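Local coordinates for protein transcriptional repressor of the blcABC operon (Agrobacterium tumefaciens, PDB 3MQ0) that represses transcription of the blcABC operon, probably by binding DNA through a helix-turn-helix domain, and is regulated through its oligomerization, at residues B[155-160]-B[186-191]; B[161-166]-B[222-227]. All blocks are in the same frame, centred on the assembly; numbering follows the deposited sequence.

Interaction 1 (B[155-160]-B[186-191]); sequences APFTAT and SRSVAG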
loop_
_atom_site.group_PDB
_atom_site.type_symbol
_atom_site.label_atom_id
_atom_site.label_comp_id
_atom_site.label_asym_id
_atom_site.label_seq_id
_atom_site.Cartn_x
_atom_site.Cartn_y
_atom_site.Cartn_z
ATOM N N ALA B 155 6.828 9.582 -27.702
ATOM C CA ALA B 155 5.804 10.102 -26.804
ATOM C C ALA B 155 5.253 11.475 -27.206
ATOM O O ALA B 155 4.068 11.739 -27.015
ATOM C CB ALA B 155 6.329 10.148 -25.376
ATOM N N PRO B 156 6.102 12.366 -27.749
ATOM C CA PRO B 156 5.541 13.700 -28.023
ATOM C C PRO B 156 4.487 13.717 -29.123
ATOM O O PRO B 156 3.708 14.666 -29.166
ATOM C CB PRO B 156 6.762 14.508 -28.480
ATOM C CG PRO B 156 7.900 13.856 -27.779
ATOM C CD PRO B 156 7.577 12.374 -27.818
ATOM N N PHE B 157 4.473 12.705 -29.988
ATOM C CA PHE B 157 3.564 12.693 -31.132
ATOM C C PHE B 157 2.225 11.951 -30.895
ATOM O O PHE B 157 1.242 12.208 -31.589
ATOM C CB PHE B 157 4.264 12.081 -32.361
ATOM C CG PHE B 157 5.578 12.750 -32.748
ATOM C CD1 PHE B 157 5.834 14.073 -32.441
ATOM C CD2 PHE B 157 6.542 12.036 -33.449
ATOM C CE1 PHE B 157 7.033 14.672 -32.808
ATOM C CE2 PHE B 157 7.756 12.626 -33.814
ATOM C CZ PHE B 157 7.988 13.957 -33.491
ATOM N N THR B 158 2.176 11.029 -29.941
ATOM C CA THR B 158 0.973 10.204 -29.772
ATOM C C THR B 158 0.007 10.819 -28.760
ATOM O O THR B 158 0.415 11.625 -27.926
ATOM C CB THR B 158 1.334 8.775 -29.277
ATOM O OG1 THR B 158 1.978 8.866 -28.005
ATOM C CG2 THR B 158 2.294 8.072 -30.235
ATOM N N ALA B 159 -1.269 10.428 -28.802
ATOM C CA ALA B 159 -2.221 10.965 -27.830
ATOM C C ALA B 159 -1.890 10.468 -26.422
ATOM O O ALA B 159 -1.885 11.252 -25.483
ATOM C CB ALA B 159 -3.667 10.592 -28.203
ATOM N N THR B 160 -1.601 9.173 -26.265
ATOM C CA THR B 160 -1.212 8.694 -24.930
ATOM C C THR B 160 0.080 9.331 -24.461
ATOM O O THR B 160 0.228 9.600 -23.271
ATOM C CB THR B 160 -1.018 7.163 -24.837
ATOM O OG1 THR B 160 -0.023 6.741 -25.769
ATOM C CG2 THR B 160 -2.328 6.415 -25.112
ATOM N N SER B 186 4.000 15.947 -41.514
ATOM C CA SER B 186 4.083 17.402 -41.555
ATOM C C SER B 186 3.320 18.054 -40.407
ATOM O O SER B 186 3.384 19.271 -40.226
ATOM C CB SER B 186 3.559 17.932 -42.887
ATOM O OG SER B 186 2.176 17.666 -43.041
ATOM N N ARG B 187 2.599 17.252 -39.625
ATOM C CA ARG B 187 1.843 17.790 -38.491
ATOM C C ARG B 187 2.488 17.467 -37.155
ATOM O O ARG B 187 2.058 17.974 -36.117
ATOM C CB ARG B 187 0.416 17.243 -38.481
ATOM C CG ARG B 187 -0.245 17.228 -39.835
ATOM C CD ARG B 187 -1.200 18.372 -39.976
ATOM N NE ARG B 187 -2.203 18.373 -38.919
ATOM C CZ ARG B 187 -3.255 19.182 -38.911
ATOM N NH1 ARG B 187 -3.435 20.035 -39.911
ATOM N NH2 ARG B 187 -4.129 19.136 -37.914
ATOM N N SER B 188 3.509 16.618 -37.167
ATOM C CA SER B 188 4.169 16.237 -35.923
ATOM C C SER B 188 4.635 17.486 -35.205
ATOM O O SER B 188 5.158 18.390 -35.831
ATOM C CB SER B 188 5.377 15.345 -36.211
ATOM O OG SER B 188 4.977 14.112 -36.782
ATOM N N VAL B 189 4.456 17.539 -33.891
ATOM C CA VAL B 189 4.885 18.713 -33.148
ATOM C C VAL B 189 6.390 18.933 -33.380
ATOM O O VAL B 189 7.175 17.991 -33.346
ATOM C CB VAL B 189 4.492 18.612 -31.663
ATOM C CG1 VAL B 189 5.240 17.486 -30.979
ATOM C CG2 VAL B 189 4.734 19.920 -30.961
ATOM N N ALA B 190 6.776 20.174 -33.662
ATOM C CA ALA B 190 8.108 20.450 -34.185
ATOM C C ALA B 190 9.170 20.712 -33.123
ATOM O O ALA B 190 10.352 20.735 -33.427
ATOM C CB ALA B 190 8.048 21.614 -35.171
ATOM N N GLY B 191 8.762 20.915 -31.878
ATOM C CA GLY B 191 9.736 21.207 -30.846
ATOM C C GLY B 191 9.169 21.368 -29.458
ATOM O O GLY B 191 7.960 21.274 -29.233
#
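Phe157 and Ser188 bring the two backbones closest, with their CA atoms 6.0 Å apart. Residues 155-157 have helical backbone angles and lead from strand 152-154 towards helix 159-165. Thr158 is the N-cap of that helix, and its OG1 accepts from the backbone N of Gly161. The partner 186-191 has no regular structure. Ser188 and Val189 have polyproline-II-like backbone angles, and Gly191 is the N-cap of helix 192-205.

The Phe157 ring carries most of the contact. Its CG stands anti to the carbonyl carbon (chi1 -55°), which carries the ring out to the loop. Ser188 CB sits over one face, 3.9 Å from the centroid of the Phe157 ring and 14° off the ring normal. This is a CH-pi contact, displaced slightly toward the rim on the side of Phe157 CE1. Val189 works at the ring edge. Its CG1 lies in the ring plane, 3.8 Å from Phe157 CD1, and its carbonyl O is 3.4 Å from Phe157 CE1. CG1 of Val189 also reaches back to the turn, 3.7 Å from Pro156 O and 4.2 Å from Pro156 CB.

Several polar groups at the contact have partners outside the two segments. Ser188 OG pairs with Gln213 O and with the backbone N atoms of Leu184 and Thr185. Val189 N is bonded to Gln213 OE1. Ile214 also packs on the Phe157 side chain.

The two segments therefore meet through carbon packing and a CH-pi contact. Ser188 offers its methylene to the ring, while its hydroxyl oxygen is held by three backbone groups. Those bonds fix the direction of OG, anti to the carbonyl carbon (chi1 -65°). The loop backbone places CB over the ring face.

Interaction 2 (B[161-166]-B[222-227]); sequences GKILLS and GAAIRD
Ile163 CG1 lies anti to the backbone N (chi1 -164°) and runs to Ala224 of strand 222-226, while CG2 falls between the backbone N and the carbonyl carbon and drops onto the Ala223 carbonyl. Ile163 CG1 is 3.7 Å from Ala224 N and 3.8 Å from Ala224 CB. Ile163 CG2 rests 3.8 Å from Ala223 O. The methyl of Ala223 points away from the helix and packs on Ala261 of helix 247-267, across the sheet. Gly222 has no side chain and lies near the isoleucine, with its O 4.4 Å from Ile163 CD1.

Behind the contact, Ser166 OG donates to Ile163 O over 2.7 Å, with a C=O...donor angle of 129°. This bond ties Ser166 back to the residue that packs on the strand. Thr202 of helix 192-205 also touches Ile163.

The axes of the short helix and strand segments pass 7.2 Å apart at 47°. The small residues Gly222, Ala223 and Ala224 are consistent with this close approach. Helices lie on both faces of the antiparallel sheet: 159-165, with 192-205 beside it, on one, and 247-267 on the other. This alpha/beta layering is consistent with the GAF fold of IclR-type C-terminal domains.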
loop_
_atom_site.group_PDB
_atom_site.type_symbol
_atom_site.label_atom_id
_atom_site.label_comp_id
_atom_site.label_asym_id
_atom_site.label_seq_id
_atom_site.Cartn_x
_atom_site.Cartn_y
_atom_site.Cartn_z
ATOM N N GLY B 161 1.007 9.544 -25.399
ATOM C CA GLY B 161 2.288 10.170 -25.103
ATOM C C GLY B 161 2.111 11.580 -24.553
ATOM O O GLY B 161 2.695 11.930 -23.542
ATOM N N LYS B 162 1.295 12.394 -25.218
ATOM C CA LYS B 162 1.003 13.741 -24.720
ATOM C C LYS B 162 0.379 13.721 -23.324
ATOM O O LYS B 162 0.754 14.506 -22.457
ATOM C CB LYS B 162 0.093 14.496 -25.696
ATOM C CG LYS B 162 0.725 14.783 -27.062
ATOM C CD LYS B 162 -0.320 15.363 -28.029
ATOM C CE LYS B 162 0.134 15.225 -29.492
ATOM N NZ LYS B 162 1.325 16.087 -29.725
ATOM N N ILE B 163 -0.593 12.846 -23.101
ATOM C CA ILE B 163 -1.224 12.827 -21.788
ATOM C C ILE B 163 -0.222 12.382 -20.708
ATOM O O ILE B 163 -0.182 12.976 -19.633
ATOM C CB ILE B 163 -2.571 12.029 -21.745
ATOM C CG1 ILE B 163 -3.367 12.365 -20.474
ATOM C CG2 ILE B 163 -2.329 10.553 -21.792
ATOM C CD1 ILE B 163 -4.243 13.573 -20.571
ATOM N N LEU B 164 0.588 11.373 -20.994
ATOM C CA LEU B 164 1.585 10.923 -20.019
ATOM C C LEU B 164 2.680 11.973 -19.788
ATOM O O LEU B 164 3.132 12.167 -18.660
ATOM C CB LEU B 164 2.177 9.560 -20.403
ATOM C CG LEU B 164 1.126 8.435 -20.471
ATOM C CD1 LEU B 164 1.712 7.163 -21.050
ATOM C CD2 LEU B 164 0.537 8.180 -19.076
ATOM N N LEU B 165 3.086 12.672 -20.841
ATOM C CA LEU B 165 4.085 13.738 -20.701
ATOM C C LEU B 165 3.515 14.962 -19.973
ATOM O O LEU B 165 4.262 15.769 -19.414
ATOM C CB LEU B 165 4.610 14.166 -22.081
ATOM C CG LEU B 165 5.542 13.179 -22.787
ATOM C CD1 LEU B 165 5.899 13.686 -24.181
ATOM C CD2 LEU B 165 6.823 12.924 -21.969
ATOM N N SER B 166 2.194 15.112 -19.975
ATOM C CA SER B 166 1.601 16.296 -19.366
ATOM C C SER B 166 1.755 16.281 -17.841
ATOM O O SER B 166 1.558 17.298 -17.197
ATOM C CB SER B 166 0.131 16.479 -19.783
ATOM O OG SER B 166 -0.715 15.570 -19.112
ATOM N N GLY B 222 -6.607 10.853 -26.305
ATOM C CA GLY B 222 -5.989 10.108 -25.209
ATOM C C GLY B 222 -6.424 10.529 -23.822
ATOM O O GLY B 222 -6.846 11.664 -23.628
ATOM N N ALA B 223 -6.327 9.612 -22.862
ATOM C CA ALA B 223 -6.587 9.931 -21.461
ATOM C C ALA B 223 -5.657 9.133 -20.550
ATOM O O ALA B 223 -5.104 8.107 -20.947
ATOM C CB ALA B 223 -8.040 9.634 -21.102
ATOM N N ALA B 224 -5.506 9.591 -19.313
ATOM C CA ALA B 224 -4.563 8.979 -18.394
ATOM C C ALA B 224 -5.222 7.930 -17.501
ATOM O O ALA B 224 -6.332 8.115 -17.017
ATOM C CB ALA B 224 -3.914 10.046 -17.518
ATOM N N ILE B 225 -4.504 6.843 -17.272
ATOM C CA ILE B 225 -4.905 5.810 -16.318
ATOM C C ILE B 225 -3.990 5.968 -15.118
ATOM O O ILE B 225 -2.770 6.069 -15.271
ATOM C CB ILE B 225 -4.719 4.397 -16.915
ATOM C CG1 ILE B 225 -5.477 4.239 -18.244
ATOM C CG2 ILE B 225 -5.101 3.310 -15.896
ATOM C CD1 ILE B 225 -6.933 4.550 -18.159
ATOM N N ARG B 226 -4.566 6.003 -13.922
ATOM C CA ARG B 226 -3.756 6.174 -12.724
ATOM C C ARG B 226 -3.799 4.939 -11.838
ATOM O O ARG B 226 -4.815 4.237 -11.791
ATOM C CB ARG B 226 -4.212 7.409 -11.958
ATOM C CG ARG B 226 -3.950 8.675 -12.765
ATOM C CD ARG B 226 -4.474 9.940 -12.118
ATOM N NE ARG B 226 -4.386 11.038 -13.082
ATOM C CZ ARG B 226 -3.275 11.711 -13.350
ATOM N NH1 ARG B 226 -2.150 11.417 -12.714
ATOM N NH2 ARG B 226 -3.289 12.684 -14.254
ATOM N N ASP B 227 -2.689 4.684 -11.146
ATOM C CA ASP B 227 -2.573 3.526 -10.258
ATOM C C ASP B 227 -2.943 3.921 -8.838
ATOM O O ASP B 227 -3.265 5.082 -8.574
ATOM C CB ASP B 227 -1.153 2.939 -10.295
ATOM C CG ASP B 227 -0.076 3.949 -9.900
ATOM O OD1 ASP B 227 -0.295 4.757 -8.971
ATOM O OD2 ASP B 227 1.008 3.930 -10.526
#

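How the interactions relate
Interactions 1 and 2 lie in the IclR-type C-terminal region, with centres about 14 Å apart. Both have a segment on helix 159-165, whose first residues belong to 155-160. Interaction 1 involves the turn just before that helix, and interaction 2 the helix itself. Along the chain the order is 155-160, 161-166, 186-191, 222-227, so the segments alternate. The two contacts also touch directly. Lys162 NZ probably hydrogen-bonds to Pro156 O at 2.8 Å, and Ala159 CB packs 3.5 Å from Gly222 N. Together they join the helix to strand 218-226 of the six-stranded sheet, and the turn leading into it to the loop before helix 192-205. This is packing within one chain of the dimeric assembly.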